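Local coordinates for trehalose-6-phosphate phosphatase (Cryptococcus neoformans, PDB 5DX9), which belongs to the trehalose-phosphatase family of the HAD clan and binds a magnesium ion and a glycan in its pocket, at residues Y15-D28 / L54-R68. Residues are numbered along the deposited sequence; the frame is centred on the assembly and turned at random.
Sequences YKKANKRLLLFNYD and LCKDPKNVVYLISGR. Unlike the reference sequence in segment 15-28: N26 (reference Asp). With MG (magnesium ion), chain C; G6P (6-O-phosphono-alpha-D-glucopyranose), chain B; GLC (alpha-D-glucopyranose), chain D.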
loop_
_atom_site.group_PDB
_atom_site.type_symbol
_atom_site.label_atom_id
_atom_site.label_comp_id
_atom_site.label_asym_id
_atom_site.label_seq_id
_atom_site.Cartn_x
_atom_site.Cartn_y
_atom_site.Cartn_z
ATOM N N TYR A 15 11.096 11.490 -14.339
ATOM C CA TYR A 15 10.420 12.338 -13.364
ATOM C C TYR A 15 10.404 13.793 -13.818
ATOM O O TYR A 15 9.411 14.500 -13.647
ATOM C CB TYR A 15 11.097 12.219 -11.997
ATOM C CG TYR A 15 10.446 13.029 -10.894
ATOM C CD1 TYR A 15 9.579 12.433 -9.987
ATOM C CD2 TYR A 15 10.709 14.387 -10.750
ATOM C CE1 TYR A 15 8.989 13.168 -8.973
ATOM C CE2 TYR A 15 10.123 15.130 -9.741
ATOM C CZ TYR A 15 9.265 14.515 -8.855
ATOM O OH TYR A 15 8.678 15.246 -7.849
ATOM N N LYS A 16 11.514 14.234 -14.399
ATOM C CA LYS A 16 11.647 15.607 -14.869
ATOM C C LYS A 16 10.774 15.883 -16.093
ATOM O O LYS A 16 10.245 16.983 -16.247
ATOM C CB LYS A 16 13.115 15.913 -15.185
ATOM C CG LYS A 16 14.009 15.988 -13.952
ATOM C CD LYS A 16 15.437 15.565 -14.268
ATOM C CE LYS A 16 16.059 16.446 -15.339
ATOM N NZ LYS A 16 17.399 15.940 -15.757
ATOM N N LYS A 17 10.620 14.880 -16.953
ATOM C CA LYS A 17 9.855 15.030 -18.190
ATOM C C LYS A 17 8.341 14.929 -17.997
ATOM O O LYS A 17 7.571 15.348 -18.862
ATOM C CB LYS A 17 10.285 13.975 -19.212
ATOM C CG LYS A 17 11.606 14.247 -19.912
ATOM C CD LYS A 17 11.880 13.165 -20.951
ATOM C CE LYS A 17 13.207 13.372 -21.663
ATOM N NZ LYS A 17 13.547 12.206 -22.529
ATOM N N ALA A 18 7.919 14.366 -16.868
ATOM C CA ALA A 18 6.513 14.031 -16.655
ATOM C C ALA A 18 5.626 15.250 -16.409
ATOM O O ALA A 18 6.039 16.222 -15.775
ATOM C CB ALA A 18 6.384 13.052 -15.493
ATOM N N ASN A 19 4.397 15.180 -16.913
ATOM C CA ASN A 19 3.406 16.230 -16.698
ATOM C C ASN A 19 2.631 16.019 -15.401
ATOM O O ASN A 19 2.470 16.946 -14.609
ATOM C CB ASN A 19 2.438 16.298 -17.880
ATOM C CG ASN A 19 3.124 16.710 -19.169
ATOM O OD1 ASN A 19 3.996 17.584 -19.171
ATOM N ND2 ASN A 19 2.738 16.079 -20.274
ATOM N N LYS A 20 2.152 14.795 -15.193
ATOM C CA LYS A 20 1.462 14.448 -13.954
ATOM C C LYS A 20 1.990 13.134 -13.390
ATOM O O LYS A 20 1.995 12.109 -14.071
ATOM C CB LYS A 20 -0.047 14.362 -14.177
ATOM C CG LYS A 20 -0.850 14.491 -12.895
ATOM C CD LYS A 20 -1.942 15.534 -13.039
ATOM C CE LYS A 20 -2.396 16.053 -11.688
ATOM N NZ LYS A 20 -1.317 16.837 -11.018
ATOM N N ARG A 21 2.422 13.166 -12.133
ATOM C CA ARG A 21 3.102 12.026 -11.533
ATOM C C ARG A 21 2.328 11.417 -10.361
ATOM O O ARG A 21 1.972 12.110 -9.407
ATOM C CB ARG A 21 4.501 12.446 -11.081
ATOM C CG ARG A 21 5.343 13.035 -12.209
ATOM C CD ARG A 21 6.751 13.362 -11.753
ATOM N NE ARG A 21 6.776 14.530 -10.881
ATOM C CZ ARG A 21 7.278 15.711 -11.225
ATOM N NH1 ARG A 21 7.814 15.882 -12.427
ATOM N NH2 ARG A 21 7.251 16.719 -10.362
ATOM N N LEU A 22 2.069 10.117 -10.452
ATOM C CA LEU A 22 1.439 9.371 -9.368
ATOM C C LEU A 22 2.514 8.716 -8.507
ATOM O O LEU A 22 3.226 7.821 -8.965
ATOM C CB LEU A 22 0.474 8.322 -9.928
ATOM C CG LEU A 22 -0.516 7.672 -8.958
ATOM C CD1 LEU A 22 -1.346 8.728 -8.243
ATOM C CD2 LEU A 22 -1.419 6.695 -9.697
ATOM N N LEU A 23 2.640 9.172 -7.265
ATOM C CA LEU A 23 3.689 8.677 -6.381
ATOM C C LEU A 23 3.098 7.936 -5.184
ATOM O O LEU A 23 2.471 8.538 -4.311
ATOM C CB LEU A 23 4.577 9.830 -5.906
ATOM C CG LEU A 23 5.211 10.691 -7.001
ATOM C CD1 LEU A 23 6.111 11.773 -6.393
ATOM C CD2 LEU A 23 5.978 9.823 -7.991
ATOM N N LEU A 24 3.317 6.626 -5.144
ATOM C CA LEU A 24 2.680 5.774 -4.147
ATOM C C LEU A 24 3.697 5.105 -3.233
ATOM O O LEU A 24 4.549 4.343 -3.691
ATOM C CB LEU A 24 1.819 4.723 -4.843
ATOM C CG LEU A 24 0.845 5.317 -5.864
ATOM C CD1 LEU A 24 0.155 4.226 -6.670
ATOM C CD2 LEU A 24 -0.172 6.218 -5.174
ATOM N N PHE A 25 3.601 5.395 -1.939
ATOM C CA PHE A 25 4.539 4.861 -0.956
ATOM C C PHE A 25 3.869 4.022 0.123
ATOM O O PHE A 25 2.968 4.496 0.820
ATOM C CB PHE A 25 5.307 5.993 -0.273
ATOM C CG PHE A 25 6.127 6.829 -1.209
ATOM C CD1 PHE A 25 7.451 6.509 -1.465
ATOM C CD2 PHE A 25 5.581 7.947 -1.819
ATOM C CE1 PHE A 25 8.210 7.281 -2.316
ATOM C CE2 PHE A 25 6.335 8.723 -2.671
ATOM C CZ PHE A 25 7.651 8.391 -2.922
ATOM N N ASN A 26 4.322 2.781 0.271
ATOM C CA ASN A 26 4.029 2.007 1.472
ATOM C C ASN A 26 4.754 2.679 2.627
ATOM O O ASN A 26 5.653 3.491 2.398
ATOM C CB ASN A 26 4.466 0.548 1.313
ATOM C CG ASN A 26 4.176 -0.291 2.548
ATOM O OD1 ASN A 26 5.088 -0.732 3.240
ATOM N ND2 ASN A 26 2.905 -0.518 2.820
ATOM N N TYR A 27 4.376 2.373 3.864
ATOM C CA TYR A 27 5.065 3.009 4.980
ATOM C C TYR A 27 6.076 2.105 5.664
ATOM O O TYR A 27 7.278 2.266 5.476
ATOM C CB TYR A 27 4.087 3.528 6.031
ATOM C CG TYR A 27 4.833 4.306 7.092
ATOM C CD1 TYR A 27 5.499 5.481 6.763
ATOM C CD2 TYR A 27 4.911 3.853 8.404
ATOM C CE1 TYR A 27 6.201 6.195 7.707
ATOM C CE2 TYR A 27 5.611 4.566 9.364
ATOM C CZ TYR A 27 6.255 5.739 9.006
ATOM O OH TYR A 27 6.962 6.464 9.931
ATOM N N ASP A 28 5.593 1.174 6.480
ATOM C CA ASP A 28 6.486 0.316 7.250
ATOM C C ASP A 28 7.370 -0.506 6.324
ATOM O O ASP A 28 6.885 -1.099 5.362
ATOM C CB ASP A 28 5.687 -0.600 8.180
ATOM C CG ASP A 28 4.850 0.176 9.175
ATOM O OD1 ASP A 28 5.443 0.866 10.030
ATOM O OD2 ASP A 28 3.605 0.096 9.100
ATOM N N LEU A 54 7.606 16.595 -2.214
ATOM C CA LEU A 54 6.890 15.887 -3.268
ATOM C C LEU A 54 5.434 16.329 -3.326
ATOM O O LEU A 54 4.852 16.431 -4.403
ATOM C CB LEU A 54 6.965 14.372 -3.053
ATOM C CG LEU A 54 8.337 13.700 -3.118
ATOM C CD1 LEU A 54 8.187 12.190 -2.995
ATOM C CD2 LEU A 54 9.055 14.067 -4.405
ATOM N N CYS A 55 4.850 16.584 -2.161
ATOM C CA CYS A 55 3.471 17.052 -2.082
ATOM C C CYS A 55 3.360 18.512 -2.518
ATOM O O CYS A 55 2.348 18.925 -3.083
ATOM C CB CYS A 55 2.928 16.882 -0.662
ATOM S SG CYS A 55 2.722 15.161 -0.144
ATOM N N LYS A 56 4.412 19.282 -2.254
ATOM C CA LYS A 56 4.469 20.694 -2.626
ATOM C C LYS A 56 4.319 20.897 -4.133
ATOM O O LYS A 56 3.818 21.927 -4.582
ATOM C CB LYS A 56 5.785 21.309 -2.142
ATOM C CG LYS A 56 6.065 22.716 -2.657
ATOM C CD LYS A 56 5.427 23.786 -1.779
ATOM C CE LYS A 56 5.729 25.188 -2.306
ATOM N NZ LYS A 56 7.194 25.485 -2.347
ATOM N N ASP A 57 4.752 19.909 -4.910
ATOM C CA ASP A 57 4.638 19.971 -6.363
ATOM C C ASP A 57 3.219 19.634 -6.810
ATOM O O ASP A 57 2.718 18.542 -6.543
ATOM C CB ASP A 57 5.642 19.021 -7.023
ATOM C CG ASP A 57 5.704 19.180 -8.535
ATOM O OD1 ASP A 57 4.812 19.830 -9.123
ATOM O OD2 ASP A 57 6.650 18.638 -9.144
ATOM N N PRO A 58 2.565 20.581 -7.496
ATOM C CA PRO A 58 1.222 20.379 -8.055
ATOM C C PRO A 58 1.196 19.292 -9.127
ATOM O O PRO A 58 0.133 18.763 -9.441
ATOM C CB PRO A 58 0.884 21.747 -8.657
ATOM C CG PRO A 58 1.769 22.714 -7.936
ATOM C CD PRO A 58 3.036 21.964 -7.676
ATOM N N LYS A 59 2.361 18.973 -9.683
ATOM C CA LYS A 59 2.468 17.940 -10.708
ATOM C C LYS A 59 2.306 16.546 -10.103
ATOM O O LYS A 59 2.001 15.581 -10.806
ATOM C CB LYS A 59 3.812 18.052 -11.435
ATOM C CG LYS A 59 3.871 19.178 -12.460
ATOM C CD LYS A 59 5.301 19.488 -12.884
ATOM C CE LYS A 59 5.834 20.732 -12.178
ATOM N NZ LYS A 59 7.211 21.096 -12.632
ATOM N N ASN A 60 2.499 16.456 -8.791
ATOM C CA ASN A 60 2.457 15.175 -8.093
ATOM C C ASN A 60 1.123 14.872 -7.417
ATOM O O ASN A 60 0.480 15.756 -6.849
ATOM C CB ASN A 60 3.569 15.117 -7.044
ATOM C CG ASN A 60 4.948 15.036 -7.662
ATOM O OD1 ASN A 60 5.108 14.559 -8.783
ATOM N ND2 ASN A 60 5.953 15.500 -6.929
ATOM N N VAL A 61 0.711 13.611 -7.494
ATOM C CA VAL A 61 -0.366 13.097 -6.652
ATOM C C VAL A 61 0.221 12.041 -5.729
ATOM O O VAL A 61 0.560 10.943 -6.169
ATOM C CB VAL A 61 -1.514 12.498 -7.470
ATOM C CG1 VAL A 61 -2.422 11.665 -6.574
ATOM C CG2 VAL A 61 -2.296 13.603 -8.158
ATOM N N VAL A 62 0.351 12.384 -4.453
ATOM C CA VAL A 62 1.096 11.557 -3.514
ATOM C C VAL A 62 0.190 10.871 -2.494
ATOM O O VAL A 62 -0.640 11.511 -1.848
ATOM C CB VAL A 62 2.145 12.392 -2.766
ATOM C CG1 VAL A 62 3.114 11.488 -2.024
ATOM C CG2 VAL A 62 2.888 13.294 -3.744
ATOM N N TYR A 63 0.365 9.561 -2.356
ATOM C CA TYR A 63 -0.424 8.765 -1.427
ATOM C C TYR A 63 0.464 7.848 -0.605
ATOM O O TYR A 63 1.497 7.377 -1.080
ATOM C CB TYR A 63 -1.457 7.917 -2.172
ATOM C CG TYR A 63 -2.796 8.578 -2.407
ATOM C CD1 TYR A 63 -3.907 8.223 -1.653
ATOM C CD2 TYR A 63 -2.954 9.543 -3.392
ATOM C CE1 TYR A 63 -5.136 8.814 -1.870
ATOM C CE2 TYR A 63 -4.180 10.142 -3.614
ATOM C CZ TYR A 63 -5.268 9.774 -2.851
ATOM O OH TYR A 63 -6.494 10.365 -3.067
ATOM N N LEU A 64 0.055 7.599 0.633
ATOM C CA LEU A 64 0.586 6.479 1.390
ATOM C C LEU A 64 -0.444 5.360 1.328
ATOM O O LEU A 64 -1.634 5.595 1.530
ATOM C CB LEU A 64 0.881 6.868 2.840
ATOM C CG LEU A 64 1.902 7.984 3.069
ATOM C CD1 LEU A 64 2.230 8.097 4.550
ATOM C CD2 LEU A 64 3.163 7.745 2.256
ATOM N N ILE A 65 0.008 4.151 1.015
ATOM C CA ILE A 65 -0.877 2.995 0.987
ATOM C C ILE A 65 -0.348 1.970 1.973
ATOM O O ILE A 65 0.683 1.341 1.738
ATOM C CB ILE A 65 -0.990 2.390 -0.424
ATOM C CG1 ILE A 65 -1.469 3.458 -1.411
ATOM C CG2 ILE A 65 -1.937 1.199 -0.423
ATOM C CD1 ILE A 65 -1.755 2.934 -2.803
ATOM N N SER A 66 -1.052 1.820 3.089
ATOM C CA SER A 66 -0.522 1.078 4.223
ATOM C C SER A 66 -1.555 0.169 4.879
ATOM O O SER A 66 -2.756 0.317 4.663
ATOM C CB SER A 66 0.036 2.057 5.257
ATOM O OG SER A 66 0.508 1.378 6.402
ATOM N N GLY A 67 -1.075 -0.778 5.678
ATOM C CA GLY A 67 -1.955 -1.622 6.467
ATOM C C GLY A 67 -2.250 -0.952 7.793
ATOM O O GLY A 67 -3.076 -1.421 8.578
ATOM N N ARG A 68 -1.558 0.156 8.039
ATOM C CA ARG A 68 -1.742 0.941 9.249
ATOM C C ARG A 68 -3.161 1.485 9.391
ATOM O O ARG A 68 -3.914 1.578 8.414
ATOM C CB ARG A 68 -0.747 2.103 9.280
ATOM C CG ARG A 68 0.685 1.693 9.554
ATOM C CD ARG A 68 0.915 1.425 11.033
ATOM N NE ARG A 68 2.319 1.132 11.305
ATOM C CZ ARG A 68 2.876 1.189 12.508
ATOM N NH1 ARG A 68 2.145 1.535 13.562
ATOM N NH2 ARG A 68 4.163 0.908 12.659
HETATM MG MG MG C . 5.195 -2.339 4.562
HETATM C C1 G6P B . 2.777 -2.694 11.003
HETATM C C2 G6P B . 1.454 -2.387 11.691
HETATM C C3 G6P B . 0.432 -3.482 11.454
HETATM C C4 G6P B . 0.185 -3.653 9.970
HETATM C C5 G6P B . 1.455 -3.674 9.096
HETATM C C6 G6P B . 1.208 -3.029 7.719
HETATM O O1 G6P B . 3.469 -3.789 11.607
HETATM O O2 G6P B . 1.684 -2.214 13.088
HETATM O O3 G6P B . -0.824 -3.127 12.047
HETATM O O4 G6P B . -0.556 -4.877 9.862
HETATM O O5 G6P B . 2.580 -2.945 9.611
HETATM O O6 G6P B . 1.981 -1.812 7.561
HETATM P P G6P B . 2.421 -1.270 6.090
HETATM O O1P G6P B . 2.556 0.332 6.025
HETATM O O2P G6P B . 3.741 -1.847 5.749
HETATM O O3P G6P B . 1.304 -1.787 5.053
HETATM C C1 GLC D . 4.792 -3.937 11.072
HETATM C C2 GLC D . 5.419 -5.241 11.568
HETATM C C3 GLC D . 5.765 -5.153 13.048
HETATM C C4 GLC D . 6.600 -3.917 13.352
HETATM C C5 GLC D . 5.927 -2.662 12.801
HETATM C C6 GLC D . 6.824 -1.431 12.920
HETATM O O2 GLC D . 4.509 -6.330 11.320
HETATM O O3 GLC D . 6.494 -6.322 13.437
HETATM O O4 GLC D . 6.777 -3.834 14.775
HETATM O O5 GLC D . 5.610 -2.819 11.420
HETATM O O6 GLC D . 8.118 -1.708 12.367
HETATM O O HOH W 1 6.042 -3.857 5.731
HETATM O O HOH W 2 3.778 -3.265 3.401
#
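R21 pairs with N60 in the parallel register of strands 21-25 and 60-65, whose axes run 4.7 Å apart at 16°. Backbone bonds alternate from R21 N to K59 O through to I65 N to F25 O.

At the N-terminal end the side chains add polar links. R21 NE gives N60 OD1 a 2.7 Å bond, taken on a lone pair in the carbonyl plane. The guanidinium lies between Y15 CE2, over the centre of one face, and K59 CB on the opposite face. N60 ND2 spends both hydrogens in its amide plane, on Y15 OH at 2.9 Å and on L54 O.

The strands and helix 45-56 form a beta-alpha-beta unit in the Rossmann-like core of a HAD-clan protein. Apolar contacts line both faces of the sheet. L54 CD1, from the helix, lies 3.8 Å from F25 CZ and also meets L23 CD1. On the other face L22 CD1 packs on V61 CG1.

The C-terminal ends supply part of the ligand pocket. With CG anti to the backbone N (chi1 -180°), the amide of N26, Asp in the reference sequence, reaches both magnesium and I65 O. Its OD1 binds the metal at 2.1 Å, and ND2 donates to I65 O and G6P O3P. D28 O, D212, G6P O2P and two waters complete the sphere. G67 N also donates to O3P. R68 grips D28 side-on in a two-bond salt bridge: NE meets OD2 on its syn lone pair at 2.8 Å, and NH2 reaches OD1 and also P38 O.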